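Local coordinates for UDP-L-Rhamnose Synthase (Acanthamoeba polyphaga mimivirus, PDB 7JID), which probably makes UDP-L-rhamnose with NADP(H) as its cofactor, and is seen here holding both the nucleotide sugar and NADP, at residues K5-G10 and Q29-Q34; T69-E74 and I252-R257; D156-R161 and G212-T217. All blocks are in the same frame, centred on the assembly; numbering follows the deposited sequence.

Interaction 1. Residues K5-G10 and Q29-Q34; sequences KWLIFG and QVVGAQ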
loop_
_atom_site.group_PDB
_atom_site.type_symbol
_atom_site.label_atom_id
_atom_site.label_comp_id
_atom_site.label_asym_id
_atom_site.label_seq_id
_atom_site.Cartn_x
_atom_site.Cartn_y
_atom_site.Cartn_z
ATOM N N LYS A 5 -15.344 4.375 -26.831
ATOM C CA LYS A 5 -16.014 4.544 -25.512
ATOM C C LYS A 5 -14.955 4.560 -24.404
ATOM O O LYS A 5 -14.219 3.577 -24.295
ATOM C CB LYS A 5 -17.003 3.404 -25.254
ATOM C CG LYS A 5 -17.917 3.654 -24.066
ATOM C CD LYS A 5 -18.799 2.495 -23.718
ATOM C CE LYS A 5 -20.001 2.385 -24.627
ATOM N NZ LYS A 5 -21.064 1.592 -23.969
ATOM N N TRP A 6 -14.908 5.650 -23.639
ATOM C CA TRP A 6 -13.872 5.909 -22.607
ATOM C C TRP A 6 -14.546 5.973 -21.241
ATOM O O TRP A 6 -15.404 6.889 -21.025
ATOM C CB TRP A 6 -13.137 7.211 -22.898
ATOM C CG TRP A 6 -12.427 7.302 -24.215
ATOM C CD1 TRP A 6 -13.006 7.364 -25.451
ATOM C CD2 TRP A 6 -11.012 7.428 -24.436
ATOM N NE1 TRP A 6 -12.054 7.452 -26.425
ATOM C CE2 TRP A 6 -10.811 7.547 -25.830
ATOM C CE3 TRP A 6 -9.885 7.482 -23.601
ATOM C CZ2 TRP A 6 -9.545 7.687 -26.403
ATOM C CZ3 TRP A 6 -8.636 7.571 -24.172
ATOM C CH2 TRP A 6 -8.465 7.726 -25.547
ATOM N N LEU A 7 -14.216 5.028 -20.368
ATOM C CA LEU A 7 -14.727 5.031 -18.986
ATOM C C LEU A 7 -13.716 5.784 -18.108
ATOM O O LEU A 7 -12.578 5.321 -18.060
ATOM C CB LEU A 7 -14.908 3.592 -18.510
ATOM C CG LEU A 7 -15.366 3.446 -17.063
ATOM C CD1 LEU A 7 -16.712 4.120 -16.854
ATOM C CD2 LEU A 7 -15.411 2.004 -16.662
ATOM N N ILE A 8 -14.162 6.853 -17.477
ATOM C CA ILE A 8 -13.260 7.773 -16.722
ATOM C C ILE A 8 -13.600 7.687 -15.236
ATOM O O ILE A 8 -14.683 8.139 -14.828
ATOM C CB ILE A 8 -13.355 9.216 -17.252
ATOM C CG1 ILE A 8 -13.196 9.317 -18.781
ATOM C CG2 ILE A 8 -12.350 10.108 -16.512
ATOM C CD1 ILE A 8 -11.943 8.673 -19.325
ATOM N N PHE A 9 -12.619 7.264 -14.458
ATOM C CA PHE A 9 -12.631 7.337 -12.982
ATOM C C PHE A 9 -11.992 8.664 -12.570
ATOM O O PHE A 9 -10.954 9.010 -13.152
ATOM C CB PHE A 9 -11.839 6.175 -12.397
ATOM C CG PHE A 9 -12.579 4.866 -12.473
ATOM C CD1 PHE A 9 -13.342 4.399 -11.414
ATOM C CD2 PHE A 9 -12.515 4.103 -13.629
ATOM C CE1 PHE A 9 -14.048 3.213 -11.523
ATOM C CE2 PHE A 9 -13.210 2.910 -13.732
ATOM C CZ PHE A 9 -13.969 2.458 -12.669
ATOM N N GLY A 10 -12.629 9.410 -11.678
ATOM C CA GLY A 10 -12.184 10.766 -11.322
ATOM C C GLY A 10 -12.677 11.806 -12.316
ATOM O O GLY A 10 -12.084 12.907 -12.427
ATOM N N GLN A 29 -16.921 9.222 -27.046
ATOM C CA GLN A 29 -17.976 8.973 -26.037
ATOM C C GLN A 29 -17.292 8.791 -24.675
ATOM O O GLN A 29 -16.507 7.896 -24.556
ATOM C CB GLN A 29 -18.792 7.736 -26.380
ATOM C CG GLN A 29 -20.018 7.588 -25.484
ATOM C CD GLN A 29 -20.719 6.259 -25.641
ATOM O OE1 GLN A 29 -20.360 5.438 -26.481
ATOM N NE2 GLN A 29 -21.708 6.024 -24.793
ATOM N N VAL A 30 -17.618 9.639 -23.711
ATOM C CA VAL A 30 -17.050 9.587 -22.341
ATOM C C VAL A 30 -18.147 9.105 -21.390
ATOM O O VAL A 30 -19.255 9.703 -21.395
ATOM C CB VAL A 30 -16.513 10.966 -21.945
ATOM C CG1 VAL A 30 -16.124 11.031 -20.487
ATOM C CG2 VAL A 30 -15.346 11.351 -22.830
ATOM N N VAL A 31 -17.828 8.088 -20.597
ATOM C CA VAL A 31 -18.702 7.559 -19.509
ATOM C C VAL A 31 -17.993 7.857 -18.187
ATOM O O VAL A 31 -16.878 7.340 -18.008
ATOM C CB VAL A 31 -18.968 6.051 -19.679
ATOM C CG1 VAL A 31 -19.916 5.498 -18.621
ATOM C CG2 VAL A 31 -19.470 5.694 -21.065
ATOM N N GLY A 32 -18.567 8.727 -17.359
ATOM C CA GLY A 32 -18.083 8.919 -15.978
ATOM C C GLY A 32 -18.373 7.677 -15.158
ATOM O O GLY A 32 -19.541 7.294 -15.076
ATOM N N ALA A 33 -17.363 7.039 -14.571
ATOM C CA ALA A 33 -17.539 5.830 -13.740
ATOM C C ALA A 33 -18.418 6.165 -12.537
ATOM O O ALA A 33 -18.198 7.175 -11.840
ATOM C CB ALA A 33 -16.202 5.262 -13.314
ATOM N N GLN A 34 -19.415 5.317 -12.290
ATOM C CA GLN A 34 -20.251 5.408 -11.070
ATOM C C GLN A 34 -19.619 4.622 -9.917
ATOM O O GLN A 34 -19.961 4.938 -8.755
ATOM C CB GLN A 34 -21.663 4.915 -11.374
ATOM C CG GLN A 34 -22.340 5.792 -12.420
ATOM C CD GLN A 34 -22.340 7.245 -12.022
ATOM O OE1 GLN A 34 -21.698 8.095 -12.657
ATOM N NE2 GLN A 34 -23.035 7.546 -10.939
#
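Leu7 reaches Ala33 because CG stands trans to the backbone N (chi1 177°) and the next torsion turns CD1 inward; that methyl lies 3.6 Å from Ala33 CA and also touches Val31 CG1. Phe9 takes a different staggered position, with CG beside its own N (chi1 -75°), and its ring swings back under Ala33. The methyl CB of Ala33 sits 3.4 Å from the ring centroid, almost exactly on the ring normal, a CH-pi contact over the centre of the face.

The two backbones run parallel as neighbouring strands. Trp6 and Ile8 each use both N and O, the parallel pattern: Trp6 N to Gln29 O, Val31 N to Trp6 O at 2.7 Å and nearly straight, Ile8 N to Val31 O, and Ala33 N to Ile8 O. In the last of these the donor stands above the carbonyl plane, where the chain leaves strand 29-32. Lys5 and Gln29 lie alongside each other on the face they share with Leu7 and Val31, CE against OE1 at 3.6 Å, while the lysine's NZ bonds to Ile50 O. On the other face Ile8 CG1 packs on Val30 CG1 at 3.8 Å, and helix 14-25 covers Trp6 and Val30.

This is the first beta-alpha-beta unit of an NADP-binding Rossmann fold, with strand 29-32 at the edge of the sheet. Backbone bonds fix the register, and the side chains add mostly apolar contact. The Phe9-Ala33 CH-pi contact and the Leu7 methyl imply an apolar join where strand 5-9 ends; the next residue, Gly10, touches NADP.

Interaction 2. Residues T69-E74 and I252-R257; sequences TIDYLE and ILKADR. With AWU ([[(2~{R},3~{S},4~{R},5~{R})-5-[2,4-bis(oxidanylidene)pyrimidin-1-yl]-3,4-bis(oxidanyl)oxolan-2-yl]methoxy-oxidanyl-phosphoryl] [(2~{R},3~{R},4~{R},5~{R},6~{S})-6-methyl-3,4,5-tris(oxidanyl)oxan-2-yl] hydrogen phosphate), chain C.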
loop_
_atom_site.group_PDB
_atom_site.type_symbol
_atom_site.label_atom_id
_atom_site.label_comp_id
_atom_site.label_asym_id
_atom_site.label_seq_id
_atom_site.Cartn_x
_atom_site.Cartn_y
_atom_site.Cartn_z
ATOM N N THR A 69 -3.629 20.804 0.436
ATOM C CA THR A 69 -2.381 20.155 -0.035
ATOM C C THR A 69 -2.310 18.728 0.496
ATOM O O THR A 69 -3.104 18.335 1.355
ATOM C CB THR A 69 -1.116 20.923 0.380
ATOM O OG1 THR A 69 -0.873 20.646 1.750
ATOM C CG2 THR A 69 -1.215 22.412 0.107
ATOM N N ILE A 70 -1.268 18.005 0.082
ATOM C CA ILE A 70 -1.010 16.632 0.559
ATOM C C ILE A 70 -0.738 16.630 2.048
ATOM O O ILE A 70 -0.727 15.540 2.631
ATOM C CB ILE A 70 0.135 15.972 -0.222
ATOM C CG1 ILE A 70 1.455 16.749 -0.068
ATOM C CG2 ILE A 70 -0.301 15.779 -1.665
ATOM C CD1 ILE A 70 2.699 15.940 -0.375
ATOM N N ASP A 71 -0.618 17.797 2.693
ATOM C CA ASP A 71 -0.485 17.806 4.161
ATOM C C ASP A 71 -1.705 17.126 4.804
ATOM O O ASP A 71 -1.616 16.640 5.943
ATOM C CB ASP A 71 -0.338 19.244 4.653
ATOM C CG ASP A 71 1.092 19.728 4.606
ATOM O OD1 ASP A 71 1.924 18.987 4.075
ATOM O OD2 ASP A 71 1.370 20.778 5.256
ATOM N N TYR A 72 -2.823 17.102 4.092
ATOM C CA TYR A 72 -4.121 16.546 4.536
ATOM C C TYR A 72 -3.846 15.121 5.021
ATOM O O TYR A 72 -4.434 14.667 6.012
ATOM C CB TYR A 72 -5.126 16.579 3.390
ATOM C CG TYR A 72 -6.357 15.748 3.632
ATOM C CD1 TYR A 72 -6.535 14.508 3.034
ATOM C CD2 TYR A 72 -7.340 16.224 4.469
ATOM C CE1 TYR A 72 -7.651 13.729 3.301
ATOM C CE2 TYR A 72 -8.471 15.470 4.725
ATOM C CZ TYR A 72 -8.648 14.240 4.120
ATOM O OH TYR A 72 -9.774 13.513 4.431
ATOM N N LEU A 73 -2.993 14.360 4.302
ATOM C CA LEU A 73 -2.793 12.915 4.588
ATOM C C LEU A 73 -1.939 12.663 5.822
ATOM O O LEU A 73 -1.855 11.508 6.214
ATOM C CB LEU A 73 -2.155 12.199 3.388
ATOM C CG LEU A 73 -2.944 12.333 2.093
ATOM C CD1 LEU A 73 -2.089 11.932 0.903
ATOM C CD2 LEU A 73 -4.202 11.499 2.186
ATOM N N GLU A 74 -1.342 13.696 6.436
ATOM C CA GLU A 74 -0.443 13.476 7.599
ATOM C C GLU A 74 -1.252 13.374 8.907
ATOM O O GLU A 74 -0.681 12.901 9.901
ATOM C CB GLU A 74 0.613 14.577 7.654
ATOM C CG GLU A 74 1.432 14.692 6.374
ATOM C CD GLU A 74 2.200 13.432 6.005
ATOM O OE1 GLU A 74 2.309 12.528 6.875
ATOM O OE2 GLU A 74 2.698 13.338 4.850
ATOM N N ILE A 252 6.990 24.711 8.728
ATOM C CA ILE A 252 5.628 25.288 8.705
ATOM C C ILE A 252 4.678 24.357 7.949
ATOM O O ILE A 252 3.481 24.688 7.940
ATOM C CB ILE A 252 5.596 26.741 8.194
ATOM C CG1 ILE A 252 6.101 26.915 6.758
ATOM C CG2 ILE A 252 6.368 27.643 9.161
ATOM C CD1 ILE A 252 5.438 28.040 6.020
ATOM N N LEU A 253 5.179 23.303 7.295
ATOM C CA LEU A 253 4.276 22.321 6.620
ATOM C C LEU A 253 4.184 21.040 7.463
ATOM O O LEU A 253 5.041 20.806 8.327
ATOM C CB LEU A 253 4.779 22.000 5.204
ATOM C CG LEU A 253 4.931 23.184 4.254
ATOM C CD1 LEU A 253 5.336 22.718 2.882
ATOM C CD2 LEU A 253 3.632 23.972 4.219
ATOM N N LYS A 254 3.186 20.186 7.213
ATOM C CA LYS A 254 3.087 18.894 7.956
ATOM C C LYS A 254 4.008 17.837 7.342
ATOM O O LYS A 254 4.160 16.785 7.935
ATOM C CB LYS A 254 1.655 18.346 7.924
ATOM C CG LYS A 254 0.583 19.277 8.470
ATOM C CD LYS A 254 0.917 19.946 9.781
ATOM C CE LYS A 254 -0.187 20.896 10.210
ATOM N NZ LYS A 254 0.298 21.933 11.155
ATOM N N ALA A 255 4.536 18.075 6.145
ATOM C CA ALA A 255 5.370 17.091 5.432
ATOM C C ALA A 255 6.362 17.868 4.562
ATOM O O ALA A 255 6.103 19.049 4.231
ATOM C CB ALA A 255 4.483 16.187 4.586
ATOM N N ASP A 256 7.429 17.212 4.151
ATOM C CA ASP A 256 8.360 17.758 3.141
ATOM C C ASP A 256 7.748 17.639 1.736
ATOM O O ASP A 256 6.569 17.242 1.601
ATOM C CB ASP A 256 9.670 16.981 3.183
ATOM C CG ASP A 256 10.907 17.715 2.690
ATOM O OD1 ASP A 256 10.785 18.869 2.180
ATOM O OD2 ASP A 256 12.010 17.138 2.824
ATOM N N ARG A 257 8.482 18.160 0.758
ATOM C CA ARG A 257 8.046 18.207 -0.668
ATOM C C ARG A 257 9.164 17.635 -1.540
ATOM O O ARG A 257 10.375 17.806 -1.277
ATOM C CB ARG A 257 7.620 19.599 -1.128
ATOM C CG ARG A 257 6.421 20.209 -0.419
ATOM C CD ARG A 257 5.183 19.386 -0.601
ATOM N NE ARG A 257 3.988 20.044 -0.103
ATOM C CZ ARG A 257 3.448 19.852 1.092
ATOM N NH1 ARG A 257 4.015 19.064 1.986
ATOM N NH2 ARG A 257 2.305 20.460 1.364
HETATM P PA AWU C . 1.824 22.376 -2.345
HETATM O O1A AWU C . 1.973 22.007 -0.918
HETATM O O2A AWU C . 0.838 23.474 -2.707
HETATM O O3A AWU C . 1.290 21.228 -3.371
HETATM P PB AWU C . 1.405 19.595 -3.174
HETATM O O1B AWU C . 2.822 19.075 -2.827
HETATM O O2B AWU C . 0.213 19.137 -2.305
HETATM O O3B AWU C . 1.166 19.200 -4.706
HETATM C "C5'" AWU C . 0.255 15.995 -6.134
HETATM O "O5'" AWU C . 0.211 17.338 -5.691
HETATM C "C4'" AWU C . 1.167 15.887 -7.344
HETATM O "O4'" AWU C . 1.384 14.511 -7.728
HETATM C "C3'" AWU C . 2.489 16.494 -7.003
HETATM O "O3'" AWU C . 3.207 16.653 -8.198
HETATM C "C2'" AWU C . 2.372 17.898 -6.418
HETATM C "C1'" AWU C . 1.374 17.968 -5.349
HETATM N N1 AWU C . 5.398 26.027 -1.422
HETATM C C2 AWU C . 5.985 27.248 -1.138
HETATM O O2 AWU C . 6.827 27.732 -1.922
HETATM N N3 AWU C . 5.518 27.961 -0.065
HETATM C C4 AWU C . 4.613 27.441 0.806
HETATM O O4 AWU C . 4.212 28.187 1.774
HETATM C C5 AWU C . 4.008 26.219 0.508
HETATM C C6 AWU C . 4.483 25.459 -0.556
HETATM C C1C AWU C . 5.856 25.224 -2.591
HETATM C C2C AWU C . 6.186 23.754 -2.330
HETATM C C3C AWU C . 5.902 23.118 -3.715
HETATM C C4C AWU C . 4.785 23.979 -4.209
HETATM C C5C AWU C . 3.415 23.333 -4.208
HETATM C "C6'" AWU C . -1.196 15.649 -6.460
HETATM O "O2'" AWU C . 1.856 18.741 -7.426
HETATM O O2C AWU C . 7.544 23.652 -1.982
HETATM O O3C AWU C . 6.990 23.324 -4.598
HETATM O O4C AWU C . 4.678 25.116 -3.364
HETATM O O5C AWU C . 3.235 22.766 -2.891
#
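Arg257 lies across Asp71 with its guanidinium nearly perpendicular to the carboxylate, the planes 89° apart. Its CB and CG run beside the ribose of the UDP-rhamnose, CG 3.9 Å from O2C. A bend at chi2 (-61°) then carries CD to the diphosphate, 3.3 Å from O1B. NE (2.9 Å) and NH2 both bond to O1A, two N-H groups gripping one phosphate oxygen. At the far corner NH1 forms the salt bridge to Asp71 OD1 at 3.0 Å, on the syn side but well out of the carboxylate plane, and bonds to Asp256 O. Ile70 CG1 covers one face of the guanidinium and Leu253 CD1 the opposite one, so the group is sandwiched and its rotation limited.

Residues 70-74 form a 3-10 turn in the Rossmann domain, entered through an ST turn in which Thr69 OG1 accepts from Asp71 N. The first N-H of that turn, Ile70 N, bonds to O2B of the second phosphate at 3.0 Å. By holding NH1, and NH2 weakly, through OD1, Asp71 acts as a second-shell residue that probably positions the arginine; its OD2 takes Lys254 N at 2.7 Å in an almost straight bond from above the carboxylate plane.

Interaction 3. Residues D156-R161 and G212-T217; sequences DVLNLR and GTFNFT
Arg161 and Asn215 run side by side, and NH1 gives OD1 a bond of 2.8 Å that lies in the guanidinium plane. With CG beside its own N (chi1 -63°) and the chain extended from there to NE, the arginine lays its flat group over Thr213, whose CG2 sits 3.6 Å above one face and toward the rim. One step back on this polar face, Asn159 ND2 bonds to Thr213 OG1 at 2.9 Å. Asp147 ties the two together from helix 138-150, taking Asn159 ND2 on one carboxylate oxygen and Arg161 NH2 on the other, while Thr127 O accepts from NH1. Asn159 ND2 and Arg161 NH1 and NH2 thus find acceptors inside the protein, and the nearby carboxylate would be expected to favour the arginine's positive charge.

Between the faces runs a parallel ladder, from Gly212 N to Val157 O through to Phe216 N on Arg161 O. It joins the last two strands of the six-stranded Rossmann sheet, 157-162 and 212-215, the latter at the edge of the sheet within this chain. Gly212 opens its strand with a positive phi (108°), a backbone that favours glycine.

The reverse face is apolar and closely packed. Leu158 CD1 presses on Phe214 CD2 at 3.6 Å, Leu160 CD2 touches Phe214 CB, and Leu160 CD1 lies over the centre of the Phe216 ring, 4.0 Å from its centroid. Met202 and Met205 of helix 195-207 close over these side chains. The contact loosens at one end, before Leu158: Val157 CB stays 6.0 Å from Gly212 N, although its carbonyl O is bonded to that N-H, and partly exposed Asp156 turns away to bond with Gln98.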
loop_
_atom_site.group_PDB
_atom_site.type_symbol
_atom_site.label_atom_id
_atom_site.label_comp_id
_atom_site.label_asym_id
_atom_site.label_seq_id
_atom_site.Cartn_x
_atom_site.Cartn_y
_atom_site.Cartn_z
ATOM N N ASP A 156 -0.033 -3.617 -19.977
ATOM C CA ASP A 156 -1.491 -3.460 -19.830
ATOM C C ASP A 156 -1.850 -2.071 -19.345
ATOM O O ASP A 156 -3.000 -1.641 -19.571
ATOM C CB ASP A 156 -1.997 -4.480 -18.810
ATOM C CG ASP A 156 -1.957 -5.865 -19.415
ATOM O OD1 ASP A 156 -2.758 -6.068 -20.358
ATOM O OD2 ASP A 156 -1.042 -6.654 -19.022
ATOM N N VAL A 157 -0.925 -1.391 -18.670
ATOM C CA VAL A 157 -1.265 -0.076 -18.045
ATOM C C VAL A 157 -0.264 0.993 -18.483
ATOM O O VAL A 157 0.951 0.723 -18.449
ATOM C CB VAL A 157 -1.296 -0.167 -16.522
ATOM C CG1 VAL A 157 -1.482 1.189 -15.866
ATOM C CG2 VAL A 157 -2.361 -1.156 -16.060
ATOM N N LEU A 158 -0.776 2.156 -18.811
ATOM C CA LEU A 158 0.033 3.348 -19.068
ATOM C C LEU A 158 0.138 4.120 -17.741
ATOM O O LEU A 158 -0.895 4.667 -17.324
ATOM C CB LEU A 158 -0.605 4.200 -20.169
ATOM C CG LEU A 158 0.160 5.450 -20.603
ATOM C CD1 LEU A 158 1.534 5.078 -21.131
ATOM C CD2 LEU A 158 -0.679 6.225 -21.597
ATOM N N ASN A 159 1.328 4.198 -17.170
ATOM C CA ASN A 159 1.608 4.872 -15.881
ATOM C C ASN A 159 2.310 6.202 -16.179
ATOM O O ASN A 159 3.502 6.201 -16.440
ATOM C CB ASN A 159 2.338 3.910 -14.962
ATOM C CG ASN A 159 2.941 4.606 -13.765
ATOM O OD1 ASN A 159 2.271 5.439 -13.164
ATOM N ND2 ASN A 159 4.133 4.186 -13.395
ATOM N N LEU A 160 1.597 7.298 -16.068
ATOM C CA LEU A 160 2.150 8.626 -16.428
ATOM C C LEU A 160 2.531 9.382 -15.145
ATOM O O LEU A 160 1.686 9.556 -14.253
ATOM C CB LEU A 160 1.160 9.456 -17.246
ATOM C CG LEU A 160 0.783 8.826 -18.585
ATOM C CD1 LEU A 160 -0.193 9.710 -19.314
ATOM C CD2 LEU A 160 2.011 8.483 -19.426
ATOM N N ARG A 161 3.810 9.701 -14.998
ATOM C CA ARG A 161 4.272 10.498 -13.840
ATOM C C ARG A 161 4.250 12.001 -14.119
ATOM O O ARG A 161 5.162 12.568 -14.764
ATOM C CB ARG A 161 5.683 10.015 -13.498
ATOM C CG ARG A 161 5.802 8.574 -13.059
ATOM C CD ARG A 161 7.258 8.381 -12.729
ATOM N NE ARG A 161 7.662 7.056 -12.373
ATOM C CZ ARG A 161 8.887 6.566 -12.535
ATOM N NH1 ARG A 161 9.800 7.266 -13.195
ATOM N NH2 ARG A 161 9.151 5.353 -12.079
ATOM N N GLY A 212 3.150 1.101 -20.279
ATOM C CA GLY A 212 4.428 1.241 -19.589
ATOM C C GLY A 212 4.455 2.491 -18.718
ATOM O O GLY A 212 3.492 3.249 -18.721
ATOM N N THR A 213 5.594 2.751 -18.128
ATOM C CA THR A 213 5.806 3.966 -17.308
ATOM C C THR A 213 6.414 5.049 -18.210
ATOM O O THR A 213 7.348 4.763 -18.963
ATOM C CB THR A 213 6.665 3.670 -16.089
ATOM O OG1 THR A 213 5.903 2.788 -15.260
ATOM C CG2 THR A 213 7.017 4.900 -15.291
ATOM N N PHE A 214 5.943 6.283 -18.076
ATOM C CA PHE A 214 6.551 7.474 -18.726
ATOM C C PHE A 214 6.625 8.590 -17.706
ATOM O O PHE A 214 5.575 9.026 -17.181
ATOM C CB PHE A 214 5.763 7.945 -19.932
ATOM C CG PHE A 214 5.834 7.026 -21.129
ATOM C CD1 PHE A 214 6.606 7.376 -22.233
ATOM C CD2 PHE A 214 5.038 5.897 -21.194
ATOM C CE1 PHE A 214 6.619 6.548 -23.355
ATOM C CE2 PHE A 214 5.093 5.049 -22.299
ATOM C CZ PHE A 214 5.851 5.412 -23.396
ATOM N N ASN A 215 7.800 9.169 -17.563
ATOM C CA ASN A 215 7.951 10.519 -16.976
ATOM C C ASN A 215 7.190 11.477 -17.892
ATOM O O ASN A 215 7.363 11.436 -19.106
ATOM C CB ASN A 215 9.436 10.852 -16.818
ATOM C CG ASN A 215 10.103 10.066 -15.728
ATOM O OD1 ASN A 215 9.470 9.606 -14.776
ATOM N ND2 ASN A 215 11.413 9.842 -15.881
ATOM N N PHE A 216 6.325 12.288 -17.317
ATOM C CA PHE A 216 5.281 13.006 -18.061
ATOM C C PHE A 216 5.278 14.458 -17.589
ATOM O O PHE A 216 4.233 15.023 -17.284
ATOM C CB PHE A 216 3.947 12.296 -17.931
ATOM C CG PHE A 216 3.106 12.550 -19.141
ATOM C CD1 PHE A 216 3.405 11.933 -20.341
ATOM C CD2 PHE A 216 1.964 13.311 -19.035
ATOM C CE1 PHE A 216 2.575 12.152 -21.441
ATOM C CE2 PHE A 216 1.165 13.553 -20.139
ATOM C CZ PHE A 216 1.464 12.932 -21.327
ATOM N N THR A 217 6.468 15.039 -17.622
ATOM C CA THR A 217 6.706 16.480 -17.408
ATOM C C THR A 217 7.255 17.101 -18.700
ATOM O O THR A 217 7.862 16.389 -19.527
ATOM C CB THR A 217 7.669 16.685 -16.239
ATOM O OG1 THR A 217 8.790 15.845 -16.501
ATOM C CG2 THR A 217 7.048 16.341 -14.898
#

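How the interactions relate
Interactions 1 and 3 belong to one sheet and join its two outermost strands to their inner neighbours, with their centres 20 Å apart and strands 54-57 and 103-109 between them. Interaction 2 lies off the sheet, 31 Å from interaction 1 and 25 Å from interaction 3 between centres, and brings together two loops distant in sequence. Along the chain, interaction 3 is nested inside the loop that interaction 2 closes. Interactions 1 and 2 touch the ligands: Gly10 of the former meets NADP, and the latter holds the diphosphate of UDP-rhamnose. Interaction 3 lies near without touching, the side chains of Leu160 and Thr217 about 9 Å from NADP and about 8 Å from the sugar nucleotide, respectively.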